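Local atomic coordinates of uncharacterized protein (Bacteroides cellulosilyticus, PDB entry 5JVK), a protein that probably hydrolyses O-glycosidic bonds as a family 39 glycoside hydrolase of a gut bacterium. Residues T131-T135 against P371-W375; L170-A176 against E217-N222; V428-L432 against T453-V457; Y290-P296 against G342-N348. One frame throughout, in Å; residues are numbered along the deposited sequence.

Contact 1 (T131-T135 against P371-W375); sequences TRIRT and PGVFW
The NE of R132 is shared by two carbonyl oxygens: P371 O, 3.1 Å from R132 NE in a weak, strongly bent hydrogen bond (121° at the hydrogen), and that of L104, its stronger partner. R132 can stretch this far because its chain is extended from CG to NE. The methylenes of that chain cross the side chain of F374 at about a right angle, with the planes of guanidinium and ring 52° apart. R132 CB is 3.5 Å from F374 CE1, and R132 CD is 3.7 Å from F374 CZ. Further along the ring, F374 CD1 meets R134 CB at 3.6 Å, while the carbonyl carbon (C) of I133 lies near the ring plane, 3.7 Å from F374 CE1. A phenylalanine suits this place, being long enough to reach two aliphatic stems. Glycine suits G372, since a CB there would crowd R132 CD and collide with CE2 of F374 as that ring now stands. R134 leaves the ring behind: its CG is anti to the backbone N (chi1 -180°), and the extended chain carries its charge to E219, E340 and N222. Strands 132-138 and 373-375 are not paired, for strand 106-109 runs between them; side chains of the second and eighth strands meeting inside the closed sheet are characteristic of the core of a (beta/alpha)8, or TIM, barrel.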
loop_
_atom_site.group_PDB
_atom_site.type_symbol
_atom_site.label_atom_id
_atom_site.label_comp_id
_atom_site.label_asym_id
_atom_site.label_seq_id
_atom_site.Cartn_x
_atom_site.Cartn_y
_atom_site.Cartn_z
ATOM N N THR A 131 -7.072 4.612 0.889
ATOM C CA THR A 131 -8.521 4.570 0.643
ATOM C C THR A 131 -9.030 3.197 0.187
ATOM O O THR A 131 -10.231 3.035 -0.050
ATOM C CB THR A 131 -8.918 5.586 -0.438
ATOM O OG1 THR A 131 -8.219 5.285 -1.650
ATOM C CG2 THR A 131 -8.592 6.995 0.011
ATOM N N ARG A 132 -8.127 2.224 0.044
ATOM C CA ARG A 132 -8.494 0.860 -0.331
ATOM C C ARG A 132 -7.732 -0.144 0.521
ATOM O O ARG A 132 -6.618 0.132 0.970
ATOM C CB ARG A 132 -8.179 0.603 -1.804
ATOM C CG ARG A 132 -8.941 1.480 -2.782
ATOM C CD ARG A 132 -8.512 1.183 -4.205
ATOM N NE ARG A 132 -9.116 2.090 -5.182
ATOM C CZ ARG A 132 -10.360 2.002 -5.657
ATOM N NH1 ARG A 132 -11.194 1.045 -5.251
ATOM N NH2 ARG A 132 -10.779 2.893 -6.552
ATOM N N ILE A 133 -8.345 -1.303 0.749
ATOM C CA ILE A 133 -7.661 -2.437 1.372
ATOM C C ILE A 133 -7.958 -3.718 0.606
ATOM O O ILE A 133 -9.019 -3.852 0.001
ATOM C CB ILE A 133 -8.004 -2.608 2.874
ATOM C CG1 ILE A 133 -9.510 -2.852 3.102
ATOM C CG2 ILE A 133 -7.499 -1.409 3.669
ATOM C CD1 ILE A 133 -9.921 -4.312 3.181
ATOM N N ARG A 134 -7.000 -4.641 0.625
ATOM C CA ARG A 134 -7.148 -5.949 -0.001
ATOM C C ARG A 134 -7.008 -7.023 1.064
ATOM O O ARG A 134 -6.094 -6.964 1.888
ATOM C CB ARG A 134 -6.091 -6.149 -1.087
ATOM C CG ARG A 134 -6.166 -7.488 -1.811
ATOM C CD ARG A 134 -5.187 -7.499 -2.967
ATOM N NE ARG A 134 -5.188 -8.747 -3.734
ATOM C CZ ARG A 134 -4.336 -9.767 -3.582
ATOM N NH1 ARG A 134 -3.374 -9.760 -2.658
ATOM N NH2 ARG A 134 -4.453 -10.827 -4.373
ATOM N N THR A 135 -7.910 -8.001 1.045
ATOM C CA THR A 135 -7.789 -9.159 1.925
ATOM C C THR A 135 -8.428 -10.407 1.322
ATOM O O THR A 135 -9.200 -10.330 0.366
ATOM C CB THR A 135 -8.348 -8.868 3.332
ATOM O OG1 THR A 135 -7.923 -9.896 4.234
ATOM C CG2 THR A 135 -9.873 -8.770 3.328
ATOM N N PRO A 371 -6.416 2.172 -11.233
ATOM C CA PRO A 371 -7.218 2.811 -10.184
ATOM C C PRO A 371 -6.941 2.291 -8.765
ATOM O O PRO A 371 -7.551 2.782 -7.819
ATOM C CB PRO A 371 -8.651 2.476 -10.600
ATOM C CG PRO A 371 -8.534 1.155 -11.270
ATOM C CD PRO A 371 -7.193 1.142 -11.954
ATOM N N GLY A 372 -6.052 1.307 -8.618
ATOM C CA GLY A 372 -5.741 0.740 -7.308
ATOM C C GLY A 372 -4.389 0.047 -7.267
ATOM O O GLY A 372 -4.231 -1.049 -7.806
ATOM N N VAL A 373 -3.421 0.698 -6.628
ATOM C CA VAL A 373 -2.097 0.136 -6.401
ATOM C C VAL A 373 -1.990 -0.219 -4.923
ATOM O O VAL A 373 -1.921 0.671 -4.072
ATOM C CB VAL A 373 -0.995 1.131 -6.816
ATOM C CG1 VAL A 373 0.390 0.583 -6.488
ATOM C CG2 VAL A 373 -1.122 1.453 -8.301
ATOM N N PHE A 374 -1.974 -1.521 -4.635
ATOM C CA PHE A 374 -2.058 -2.032 -3.267
ATOM C C PHE A 374 -0.687 -2.446 -2.736
ATOM O O PHE A 374 -0.070 -3.377 -3.259
ATOM C CB PHE A 374 -3.013 -3.225 -3.202
ATOM C CG PHE A 374 -4.450 -2.869 -3.441
ATOM C CD1 PHE A 374 -5.357 -2.828 -2.387
ATOM C CD2 PHE A 374 -4.907 -2.582 -4.726
ATOM C CE1 PHE A 374 -6.687 -2.510 -2.608
ATOM C CE2 PHE A 374 -6.234 -2.252 -4.952
ATOM C CZ PHE A 374 -7.127 -2.220 -3.892
ATOM N N TRP A 375 -0.220 -1.759 -1.695
ATOM C CA TRP A 375 1.046 -2.099 -1.057
ATOM C C TRP A 375 0.934 -3.425 -0.317
ATOM O O TRP A 375 -0.004 -3.618 0.460
ATOM C CB TRP A 375 1.476 -1.013 -0.070
ATOM C CG TRP A 375 2.743 -1.349 0.662
ATOM C CD1 TRP A 375 2.855 -1.996 1.861
ATOM C CD2 TRP A 375 4.078 -1.069 0.233
ATOM N NE1 TRP A 375 4.177 -2.132 2.205
ATOM C CE2 TRP A 375 4.950 -1.570 1.224
ATOM C CE3 TRP A 375 4.623 -0.436 -0.890
ATOM C CZ2 TRP A 375 6.336 -1.454 1.128
ATOM C CZ3 TRP A 375 6.003 -0.323 -0.986
ATOM C CH2 TRP A 375 6.843 -0.828 0.020
#

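Contact 2 (L170-A176 against E217-N222); sequences LIVFGYA and EWELWN
L170-G174 and E217-L220 run parallel as the third and fourth strands of the (beta/alpha)8 barrel, their axes 28° apart, joined by a crossover through helix 194-211. Backbone bonds alternate in the parallel pattern, among them E219 N to I171 O at 2.8 Å. Side chains alternate too: I171, F173, W218 and L220 share the face toward helix 194-211, where I171 CG2 touches W218 CZ3 at 3.6 Å. L170, V172, E217 and E219 share the barrel interior. V172 lies alongside the extended E219, with V172 CB 3.5 Å from E219 OE1. R134 forms a salt bridge to OE1 while S286 and T339 bond to OE2, so both oxygens of the buried carboxylate have partners. N222 ND2 gives Y175 OH a weak bond, while its OD1 serves R134. G174 must be glycine, because its backbone angles would jam a CB against the preceding carbonyl; a CB would also clash with W221 CD2. Its CA makes a CH-pi contact, 3.9 Å from the centroid of the six-membered ring of W221.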
loop_
_atom_site.group_PDB
_atom_site.type_symbol
_atom_site.label_atom_id
_atom_site.label_comp_id
_atom_site.label_asym_id
_atom_site.label_seq_id
_atom_site.Cartn_x
_atom_site.Cartn_y
_atom_site.Cartn_z
ATOM N N LEU A 170 -11.355 -4.389 -1.351
ATOM C CA LEU A 170 -11.224 -5.297 -2.490
ATOM C C LEU A 170 -10.974 -6.691 -1.924
ATOM O O LEU A 170 -10.147 -6.847 -1.030
ATOM C CB LEU A 170 -10.060 -4.855 -3.377
ATOM C CG LEU A 170 -9.768 -5.624 -4.678
ATOM C CD1 LEU A 170 -9.204 -4.689 -5.740
ATOM C CD2 LEU A 170 -8.818 -6.799 -4.467
ATOM N N ILE A 171 -11.682 -7.698 -2.437
ATOM C CA ILE A 171 -11.629 -9.055 -1.873
ATOM C C ILE A 171 -11.117 -10.052 -2.908
ATOM O O ILE A 171 -11.686 -10.171 -3.994
ATOM C CB ILE A 171 -13.017 -9.513 -1.358
ATOM C CG1 ILE A 171 -13.577 -8.521 -0.324
ATOM C CG2 ILE A 171 -12.957 -10.924 -0.771
ATOM C CD1 ILE A 171 -12.822 -8.449 0.991
ATOM N N VAL A 172 -10.045 -10.768 -2.555
ATOM C CA VAL A 172 -9.502 -11.829 -3.408
ATOM C C VAL A 172 -10.076 -13.183 -2.971
ATOM O O VAL A 172 -9.822 -13.659 -1.863
ATOM C CB VAL A 172 -7.942 -11.810 -3.499
ATOM C CG1 VAL A 172 -7.254 -12.100 -2.168
ATOM C CG2 VAL A 172 -7.455 -12.784 -4.568
ATOM N N PHE A 173 -10.874 -13.774 -3.859
ATOM C CA PHE A 173 -11.612 -15.009 -3.596
ATOM C C PHE A 173 -10.898 -16.194 -4.230
ATOM O O PHE A 173 -10.603 -16.159 -5.424
ATOM C CB PHE A 173 -13.025 -14.900 -4.191
ATOM C CG PHE A 173 -13.874 -16.123 -3.979
ATOM C CD1 PHE A 173 -14.616 -16.261 -2.821
ATOM C CD2 PHE A 173 -13.942 -17.128 -4.939
ATOM C CE1 PHE A 173 -15.406 -17.380 -2.605
ATOM C CE2 PHE A 173 -14.729 -18.251 -4.736
ATOM C CZ PHE A 173 -15.465 -18.379 -3.565
ATOM N N GLY A 174 -10.642 -17.247 -3.457
ATOM C CA GLY A 174 -10.101 -18.473 -4.037
ATOM C C GLY A 174 -9.558 -19.499 -3.065
ATOM O O GLY A 174 -10.067 -19.644 -1.955
ATOM N N TYR A 175 -8.501 -20.183 -3.504
ATOM C CA TYR A 175 -7.983 -21.425 -2.909
ATOM C C TYR A 175 -8.988 -22.589 -2.971
ATOM O O TYR A 175 -10.201 -22.391 -2.884
ATOM C CB TYR A 175 -7.437 -21.201 -1.491
ATOM C CG TYR A 175 -6.367 -20.123 -1.421
ATOM C CD1 TYR A 175 -5.230 -20.181 -2.237
ATOM C CD2 TYR A 175 -6.483 -19.045 -0.538
ATOM C CE1 TYR A 175 -4.249 -19.198 -2.179
ATOM C CE2 TYR A 175 -5.505 -18.058 -0.473
ATOM C CZ TYR A 175 -4.391 -18.137 -1.292
ATOM O OH TYR A 175 -3.424 -17.160 -1.227
ATOM N N ALA A 176 -8.461 -23.801 -3.137
ATOM C CA ALA A 176 -9.274 -24.976 -3.471
ATOM C C ALA A 176 -10.159 -25.444 -2.315
ATOM O O ALA A 176 -9.709 -25.521 -1.170
ATOM C CB ALA A 176 -8.383 -26.117 -3.944
ATOM N N GLU A 217 -15.221 -4.504 -5.755
ATOM C CA GLU A 217 -14.043 -5.080 -6.417
ATOM C C GLU A 217 -13.789 -6.498 -5.910
ATOM O O GLU A 217 -13.490 -6.694 -4.728
ATOM C CB GLU A 217 -12.799 -4.218 -6.171
ATOM C CG GLU A 217 -12.798 -2.873 -6.887
ATOM C CD GLU A 217 -13.621 -1.810 -6.179
ATOM O OE1 GLU A 217 -13.421 -1.601 -4.965
ATOM O OE2 GLU A 217 -14.472 -1.179 -6.839
ATOM N N TRP A 218 -13.905 -7.474 -6.813
ATOM C CA TRP A 218 -13.712 -8.889 -6.499
ATOM C C TRP A 218 -12.650 -9.475 -7.419
ATOM O O TRP A 218 -12.770 -9.382 -8.643
ATOM C CB TRP A 218 -15.022 -9.654 -6.670
ATOM C CG TRP A 218 -16.080 -9.280 -5.674
ATOM C CD1 TRP A 218 -17.037 -8.316 -5.817
ATOM C CD2 TRP A 218 -16.293 -9.870 -4.386
ATOM N NE1 TRP A 218 -17.832 -8.268 -4.696
ATOM C CE2 TRP A 218 -17.400 -9.211 -3.802
ATOM C CE3 TRP A 218 -15.658 -10.894 -3.667
ATOM C CZ2 TRP A 218 -17.886 -9.540 -2.526
ATOM C CZ3 TRP A 218 -16.143 -11.223 -2.396
ATOM C CH2 TRP A 218 -17.247 -10.546 -1.842
ATOM N N GLU A 219 -11.622 -10.082 -6.822
ATOM C CA GLU A 219 -10.480 -10.629 -7.553
ATOM C C GLU A 219 -10.547 -12.149 -7.512
ATOM O O GLU A 219 -10.570 -12.739 -6.436
ATOM C CB GLU A 219 -9.172 -10.127 -6.932
ATOM C CG GLU A 219 -7.908 -10.460 -7.714
ATOM C CD GLU A 219 -6.643 -9.919 -7.062
ATOM O OE1 GLU A 219 -6.667 -9.600 -5.853
ATOM O OE2 GLU A 219 -5.611 -9.813 -7.757
ATOM N N LEU A 220 -10.583 -12.780 -8.683
ATOM C CA LEU A 220 -10.722 -14.233 -8.773
ATOM C C LEU A 220 -9.350 -14.903 -8.654
ATOM O O LEU A 220 -8.558 -14.896 -9.596
ATOM C CB LEU A 220 -11.450 -14.622 -10.071
ATOM C CG LEU A 220 -11.955 -16.063 -10.276
ATOM C CD1 LEU A 220 -10.816 -17.066 -10.416
ATOM C CD2 LEU A 220 -12.901 -16.490 -9.157
ATOM N N TRP A 221 -9.086 -15.460 -7.472
ATOM C CA TRP A 221 -7.910 -16.293 -7.171
ATOM C C TRP A 221 -6.636 -15.463 -6.985
ATOM O O TRP A 221 -6.403 -14.500 -7.709
ATOM C CB TRP A 221 -7.696 -17.392 -8.233
ATOM C CG TRP A 221 -7.363 -18.727 -7.645
ATOM C CD1 TRP A 221 -6.125 -19.205 -7.342
ATOM C CD2 TRP A 221 -8.292 -19.750 -7.273
ATOM N NE1 TRP A 221 -6.220 -20.470 -6.808
ATOM C CE2 TRP A 221 -7.540 -20.830 -6.758
ATOM C CE3 TRP A 221 -9.689 -19.862 -7.330
ATOM C CZ2 TRP A 221 -8.137 -22.009 -6.295
ATOM C CZ3 TRP A 221 -10.285 -21.035 -6.871
ATOM C CH2 TRP A 221 -9.506 -22.093 -6.359
ATOM N N ASN A 222 -5.823 -15.847 -6.000
ATOM C CA ASN A 222 -4.545 -15.192 -5.728
ATOM C C ASN A 222 -3.390 -16.007 -6.311
ATOM O O ASN A 222 -3.131 -17.127 -5.869
ATOM C CB ASN A 222 -4.336 -15.018 -4.226
ATOM C CG ASN A 222 -3.043 -14.296 -3.905
ATOM O OD1 ASN A 222 -2.929 -13.090 -4.107
ATOM N ND2 ASN A 222 -2.059 -15.034 -3.421
#

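Contact 3 (V428-L432 against T453-V457); sequences VNKVL and TTIRV
The carboxamide of N429 is the flat group that meets T453 and I455, and its two ends do different work. OD1 accepts a weak hydrogen bond from T453 OG1 at 3.2 Å and is held more firmly by the hydroxyl of T447, so two threonines converge on one oxygen. ND2 lies against a methyl, 3.6 Å from I455 CG2, the two side chains sliding past each other in opposite directions. T453 presents its hydroxyl because OG1 sits between the backbone N and the carbonyl carbon (chi1 53°). A leucine in place of N429 would probably leave the hydroxyls of T453 and T447 without their shared acceptor. Further in, the contact turns apolar: V431 CG2 lies 3.9 Å from I455 CD1 and 4.2 Å from V457 CG2. Beta-branched residues suit these positions, since they favour extended backbone and pack between the two layers with short, stiff side chains. The axes are 9.8 Å apart and inclined at 38°, the spacing of stacked layers, as in a beta sandwich, and not of paired strands. Strand 429-436 lies between strands 419-425 and 439-447 in a six-stranded antiparallel sheet, with K430 turned to its other side, toward D297. Strand 453-458 pairs with strand 484-489, whose L489 touches both N429 and I455, while L425 of strand 419-425 touches both V431 and I455.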
loop_
_atom_site.group_PDB
_atom_site.type_symbol
_atom_site.label_atom_id
_atom_site.label_comp_id
_atom_site.label_asym_id
_atom_site.label_seq_id
_atom_site.Cartn_x
_atom_site.Cartn_y
_atom_site.Cartn_z
ATOM N N VAL A 428 18.643 9.757 -13.942
ATOM C CA VAL A 428 19.252 9.479 -12.638
ATOM C C VAL A 428 18.560 10.291 -11.540
ATOM O O VAL A 428 18.254 9.754 -10.472
ATOM C CB VAL A 428 20.778 9.756 -12.661
ATOM C CG1 VAL A 428 21.383 9.759 -11.261
ATOM C CG2 VAL A 428 21.482 8.715 -13.518
ATOM N N ASN A 429 18.326 11.572 -11.817
ATOM C CA ASN A 429 17.556 12.460 -10.941
ATOM C C ASN A 429 16.184 12.719 -11.557
ATOM O O ASN A 429 16.042 12.731 -12.779
ATOM C CB ASN A 429 18.302 13.782 -10.743
ATOM C CG ASN A 429 19.701 13.587 -10.184
ATOM O OD1 ASN A 429 19.906 12.799 -9.264
ATOM N ND2 ASN A 429 20.670 14.300 -10.741
ATOM N N LYS A 430 15.182 12.923 -10.704
ATOM C CA LYS A 430 13.805 13.177 -11.130
ATOM C C LYS A 430 13.317 14.466 -10.510
ATOM O O LYS A 430 13.504 14.675 -9.318
ATOM C CB LYS A 430 12.872 12.047 -10.672
ATOM C CG LYS A 430 12.472 11.042 -11.739
ATOM C CD LYS A 430 13.517 9.965 -11.933
ATOM C CE LYS A 430 12.930 8.770 -12.661
ATOM N NZ LYS A 430 13.963 7.722 -12.866
ATOM N N VAL A 431 12.696 15.321 -11.321
ATOM C CA VAL A 431 11.921 16.464 -10.832
ATOM C C VAL A 431 10.599 16.466 -11.600
ATOM O O VAL A 431 10.589 16.655 -12.816
ATOM C CB VAL A 431 12.658 17.810 -11.011
ATOM C CG1 VAL A 431 11.837 18.952 -10.413
ATOM C CG2 VAL A 431 14.033 17.760 -10.354
ATOM N N LEU A 432 9.499 16.243 -10.884
ATOM C CA LEU A 432 8.186 16.022 -11.488
ATOM C C LEU A 432 7.180 17.002 -10.905
ATOM O O LEU A 432 7.227 17.289 -9.713
ATOM C CB LEU A 432 7.712 14.594 -11.203
ATOM C CG LEU A 432 8.691 13.441 -11.431
ATOM C CD1 LEU A 432 8.113 12.149 -10.877
ATOM C CD2 LEU A 432 9.017 13.303 -12.909
ATOM N N THR A 453 22.872 13.373 -4.368
ATOM C CA THR A 453 23.472 14.441 -5.184
ATOM C C THR A 453 22.817 15.783 -4.900
ATOM O O THR A 453 21.733 15.850 -4.316
ATOM C CB THR A 453 23.334 14.196 -6.708
ATOM O OG1 THR A 453 21.961 13.948 -7.044
ATOM C CG2 THR A 453 24.176 13.033 -7.153
ATOM N N THR A 454 23.493 16.842 -5.336
ATOM C CA THR A 454 22.962 18.193 -5.308
ATOM C C THR A 454 22.651 18.628 -6.740
ATOM O O THR A 454 23.445 18.378 -7.648
ATOM C CB THR A 454 23.976 19.161 -4.676
ATOM O OG1 THR A 454 24.268 18.731 -3.337
ATOM C CG2 THR A 454 23.433 20.589 -4.649
ATOM N N ILE A 455 21.490 19.252 -6.936
ATOM C CA ILE A 455 21.135 19.866 -8.221
ATOM C C ILE A 455 20.603 21.283 -8.025
ATOM O O ILE A 455 20.196 21.666 -6.928
ATOM C CB ILE A 455 20.104 19.033 -9.026
ATOM C CG1 ILE A 455 18.786 18.858 -8.259
ATOM C CG2 ILE A 455 20.680 17.671 -9.390
ATOM C CD1 ILE A 455 17.612 18.559 -9.161
ATOM N N ARG A 456 20.615 22.045 -9.114
ATOM C CA ARG A 456 20.109 23.408 -9.136
ATOM C C ARG A 456 18.982 23.479 -10.144
ATOM O O ARG A 456 19.222 23.355 -11.335
ATOM C CB ARG A 456 21.235 24.373 -9.499
ATOM C CG ARG A 456 22.176 24.612 -8.339
ATOM C CD ARG A 456 23.486 25.250 -8.760
ATOM N NE ARG A 456 24.212 25.745 -7.588
ATOM C CZ ARG A 456 24.882 24.989 -6.711
ATOM N NH1 ARG A 456 24.961 23.661 -6.842
ATOM N NH2 ARG A 456 25.489 25.571 -5.679
ATOM N N VAL A 457 17.755 23.653 -9.661
ATOM C CA VAL A 457 16.574 23.764 -10.515
ATOM C C VAL A 457 16.154 25.223 -10.541
ATOM O O VAL A 457 16.044 25.844 -9.483
ATOM C CB VAL A 457 15.401 22.922 -9.969
ATOM C CG1 VAL A 457 14.216 22.956 -10.931
ATOM C CG2 VAL A 457 15.848 21.488 -9.709
#

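Contact 4 (Y290-P296 against G342-N348); sequences YMAPNTP and GWNSTTN
Among the polar links between these loops, one is direct, from W343 to N294, and one runs through water. W343 NE1 donates to N294 O at 2.7 Å; the oxygen is tilted 22° out of the indole plane and the bond is somewhat bent, at 146°. A bound water accepts from M291 N and donates to G342 O at 2.9 Å, resting over the centre of the six-membered ring of W343. Apolar contacts come next. A292 CB approaches W343 CD1 to 3.4 Å, and P296 CB lies 3.9 Å from CH2 of W343. A leucine in place of W343 would probably leave N294 O without its donor and open a gap between A292 and P296. The ring of Y290 brings its edge to G342 O, 3.4 Å from Y290 CD1, while its hydroxyl bonds to E340. P293, which follows a cis peptide bond, has its CB 3.5 Å from T347 O. Within 342-348, N344 OD1 takes the backbone N-H of T347 at 3.0 Å, an Asx motif, which is likely to steady this turn. These loops follow the sixth and seventh strands, at the C-terminal end of the barrel, the end that carries the active site in (beta/alpha)8 glycoside hydrolases.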
loop_
_atom_site.group_PDB
_atom_site.type_symbol
_atom_site.label_atom_id
_atom_site.label_comp_id
_atom_site.label_asym_id
_atom_site.label_seq_id
_atom_site.Cartn_x
_atom_site.Cartn_y
_atom_site.Cartn_z
ATOM N N TYR A 290 6.359 -7.299 -8.681
ATOM C CA TYR A 290 7.406 -7.139 -7.673
ATOM C C TYR A 290 8.748 -6.864 -8.350
ATOM O O TYR A 290 9.174 -7.625 -9.218
ATOM C CB TYR A 290 7.522 -8.386 -6.787
ATOM C CG TYR A 290 6.452 -8.500 -5.721
ATOM C CD1 TYR A 290 6.619 -7.892 -4.481
ATOM C CD2 TYR A 290 5.280 -9.233 -5.940
ATOM C CE1 TYR A 290 5.654 -7.997 -3.490
ATOM C CE2 TYR A 290 4.309 -9.344 -4.953
ATOM C CZ TYR A 290 4.503 -8.722 -3.729
ATOM O OH TYR A 290 3.556 -8.812 -2.734
ATOM N N MET A 291 9.400 -5.774 -7.944
ATOM C CA MET A 291 10.721 -5.396 -8.447
ATOM C C MET A 291 11.801 -5.453 -7.365
ATOM O O MET A 291 12.942 -5.057 -7.612
ATOM C CB MET A 291 10.653 -3.987 -9.023
ATOM C CG MET A 291 9.680 -3.850 -10.181
ATOM S SD MET A 291 9.093 -2.162 -10.366
ATOM C CE MET A 291 7.679 -2.443 -11.429
ATOM N N ALA A 292 11.460 -5.970 -6.183
ATOM C CA ALA A 292 12.380 -5.984 -5.045
ATOM C C ALA A 292 13.552 -6.956 -5.272
ATOM O O ALA A 292 13.336 -8.046 -5.808
ATOM C CB ALA A 292 11.637 -6.355 -3.771
ATOM N N PRO A 293 14.773 -6.600 -4.859
ATOM C CA PRO A 293 15.078 -5.420 -4.044
ATOM C C PRO A 293 15.472 -4.150 -4.827
ATOM O O PRO A 293 16.063 -3.241 -4.246
ATOM C CB PRO A 293 16.271 -5.907 -3.221
ATOM C CG PRO A 293 17.015 -6.784 -4.176
ATOM C CD PRO A 293 15.985 -7.407 -5.095
ATOM N N ASN A 294 15.131 -4.074 -6.114
ATOM C CA ASN A 294 15.577 -2.972 -6.979
ATOM C C ASN A 294 14.649 -1.768 -6.868
ATOM O O ASN A 294 13.551 -1.869 -6.319
ATOM C CB ASN A 294 15.640 -3.425 -8.440
ATOM C CG ASN A 294 16.483 -4.664 -8.629
ATOM O OD1 ASN A 294 15.974 -5.730 -8.979
ATOM N ND2 ASN A 294 17.775 -4.537 -8.379
ATOM N N THR A 295 15.091 -0.637 -7.414
ATOM C CA THR A 295 14.281 0.584 -7.430
ATOM C C THR A 295 13.032 0.400 -8.304
ATOM O O THR A 295 13.032 -0.427 -9.218
ATOM C CB THR A 295 15.052 1.804 -7.990
ATOM O OG1 THR A 295 15.399 1.575 -9.362
ATOM C CG2 THR A 295 16.309 2.091 -7.183
ATOM N N PRO A 296 11.967 1.175 -8.032
ATOM C CA PRO A 296 10.847 1.220 -8.968
ATOM C C PRO A 296 11.169 2.006 -10.243
ATOM O O PRO A 296 10.495 1.819 -11.250
ATOM C CB PRO A 296 9.753 1.924 -8.166
ATOM C CG PRO A 296 10.498 2.804 -7.228
ATOM C CD PRO A 296 11.729 2.030 -6.853
ATOM N N GLY A 342 5.405 -4.376 -3.469
ATOM C CA GLY A 342 6.076 -4.065 -2.219
ATOM C C GLY A 342 7.541 -4.429 -2.167
ATOM O O GLY A 342 8.054 -5.141 -3.028
ATOM N N TRP A 343 8.203 -3.901 -1.144
ATOM C CA TRP A 343 9.591 -4.202 -0.820
ATOM C C TRP A 343 9.641 -4.570 0.659
ATOM O O TRP A 343 8.794 -4.127 1.439
ATOM C CB TRP A 343 10.478 -2.989 -1.097
ATOM C CG TRP A 343 10.682 -2.690 -2.561
ATOM C CD1 TRP A 343 11.774 -2.992 -3.307
ATOM C CD2 TRP A 343 9.772 -2.022 -3.440
ATOM N NE1 TRP A 343 11.613 -2.561 -4.595
ATOM C CE2 TRP A 343 10.390 -1.960 -4.708
ATOM C CE3 TRP A 343 8.499 -1.466 -3.281
ATOM C CZ2 TRP A 343 9.775 -1.371 -5.815
ATOM C CZ3 TRP A 343 7.885 -0.884 -4.377
ATOM C CH2 TRP A 343 8.525 -0.839 -5.632
ATOM N N ASN A 344 10.633 -5.371 1.040
ATOM C CA ASN A 344 10.749 -5.888 2.411
ATOM C C ASN A 344 12.063 -5.472 3.060
ATOM O O ASN A 344 13.058 -5.234 2.370
ATOM C CB ASN A 344 10.602 -7.413 2.434
ATOM C CG ASN A 344 11.684 -8.123 1.642
ATOM O OD1 ASN A 344 12.811 -8.282 2.111
ATOM N ND2 ASN A 344 11.343 -8.558 0.435
ATOM N N SER A 345 12.055 -5.407 4.392
ATOM C CA SER A 345 13.230 -4.997 5.175
ATOM C C SER A 345 14.318 -6.075 5.361
ATOM O O SER A 345 15.318 -5.815 6.036
ATOM C CB SER A 345 12.797 -4.447 6.541
ATOM O OG SER A 345 11.933 -3.334 6.387
ATOM N N THR A 346 14.135 -7.266 4.783
ATOM C CA THR A 346 15.194 -8.284 4.765
ATOM C C THR A 346 16.218 -7.984 3.667
ATOM O O THR A 346 17.421 -7.963 3.936
ATOM C CB THR A 346 14.624 -9.706 4.578
ATOM O OG1 THR A 346 13.716 -10.004 5.646
ATOM C CG2 THR A 346 15.738 -10.757 4.561
ATOM N N THR A 347 15.737 -7.752 2.444
ATOM C CA THR A 347 16.607 -7.466 1.287
ATOM C C THR A 347 16.782 -5.967 0.972
ATOM O O THR A 347 17.523 -5.614 0.052
ATOM C CB THR A 347 16.115 -8.190 0.018
ATOM O OG1 THR A 347 14.783 -7.774 -0.292
ATOM C CG2 THR A 347 16.141 -9.694 0.216
ATOM N N ASN A 348 16.094 -5.098 1.713
ATOM C CA ASN A 348 16.344 -3.653 1.665
ATOM C C ASN A 348 16.450 -3.078 3.073
ATOM O O ASN A 348 15.961 -3.665 4.038
ATOM C CB ASN A 348 15.226 -2.928 0.909
ATOM C CG ASN A 348 15.364 -3.043 -0.600
ATOM O OD1 ASN A 348 16.339 -2.577 -1.188
ATOM N ND2 ASN A 348 14.379 -3.638 -1.236
HETATM O O HOH W 1 8.432 -4.305 -5.728
#

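Overall arrangement
Contacts 1, 2 and 4 belong to the eight-stranded parallel barrel, contact 3 to the beta domain that follows it. Contact 1 runs from the second strand to the eighth, enclosing contact 2 and then contact 4. Contacts 1 and 2, centres about 13 Å apart, have segments on the neighbouring strands 132-138 and 168-174 and touch inside the barrel. Contact 4 meets contact 1 where the W375 ring packs on G342 and W343. Contact 3 is about 41 Å from contact 2, centre to centre, yet only about 7 Å from contact 4 at the nearest atoms. Contacts 1 and 2 thus build the barrel interior and contact 4 its C-terminal rim, where the active site probably lies, with the beta domain set close by.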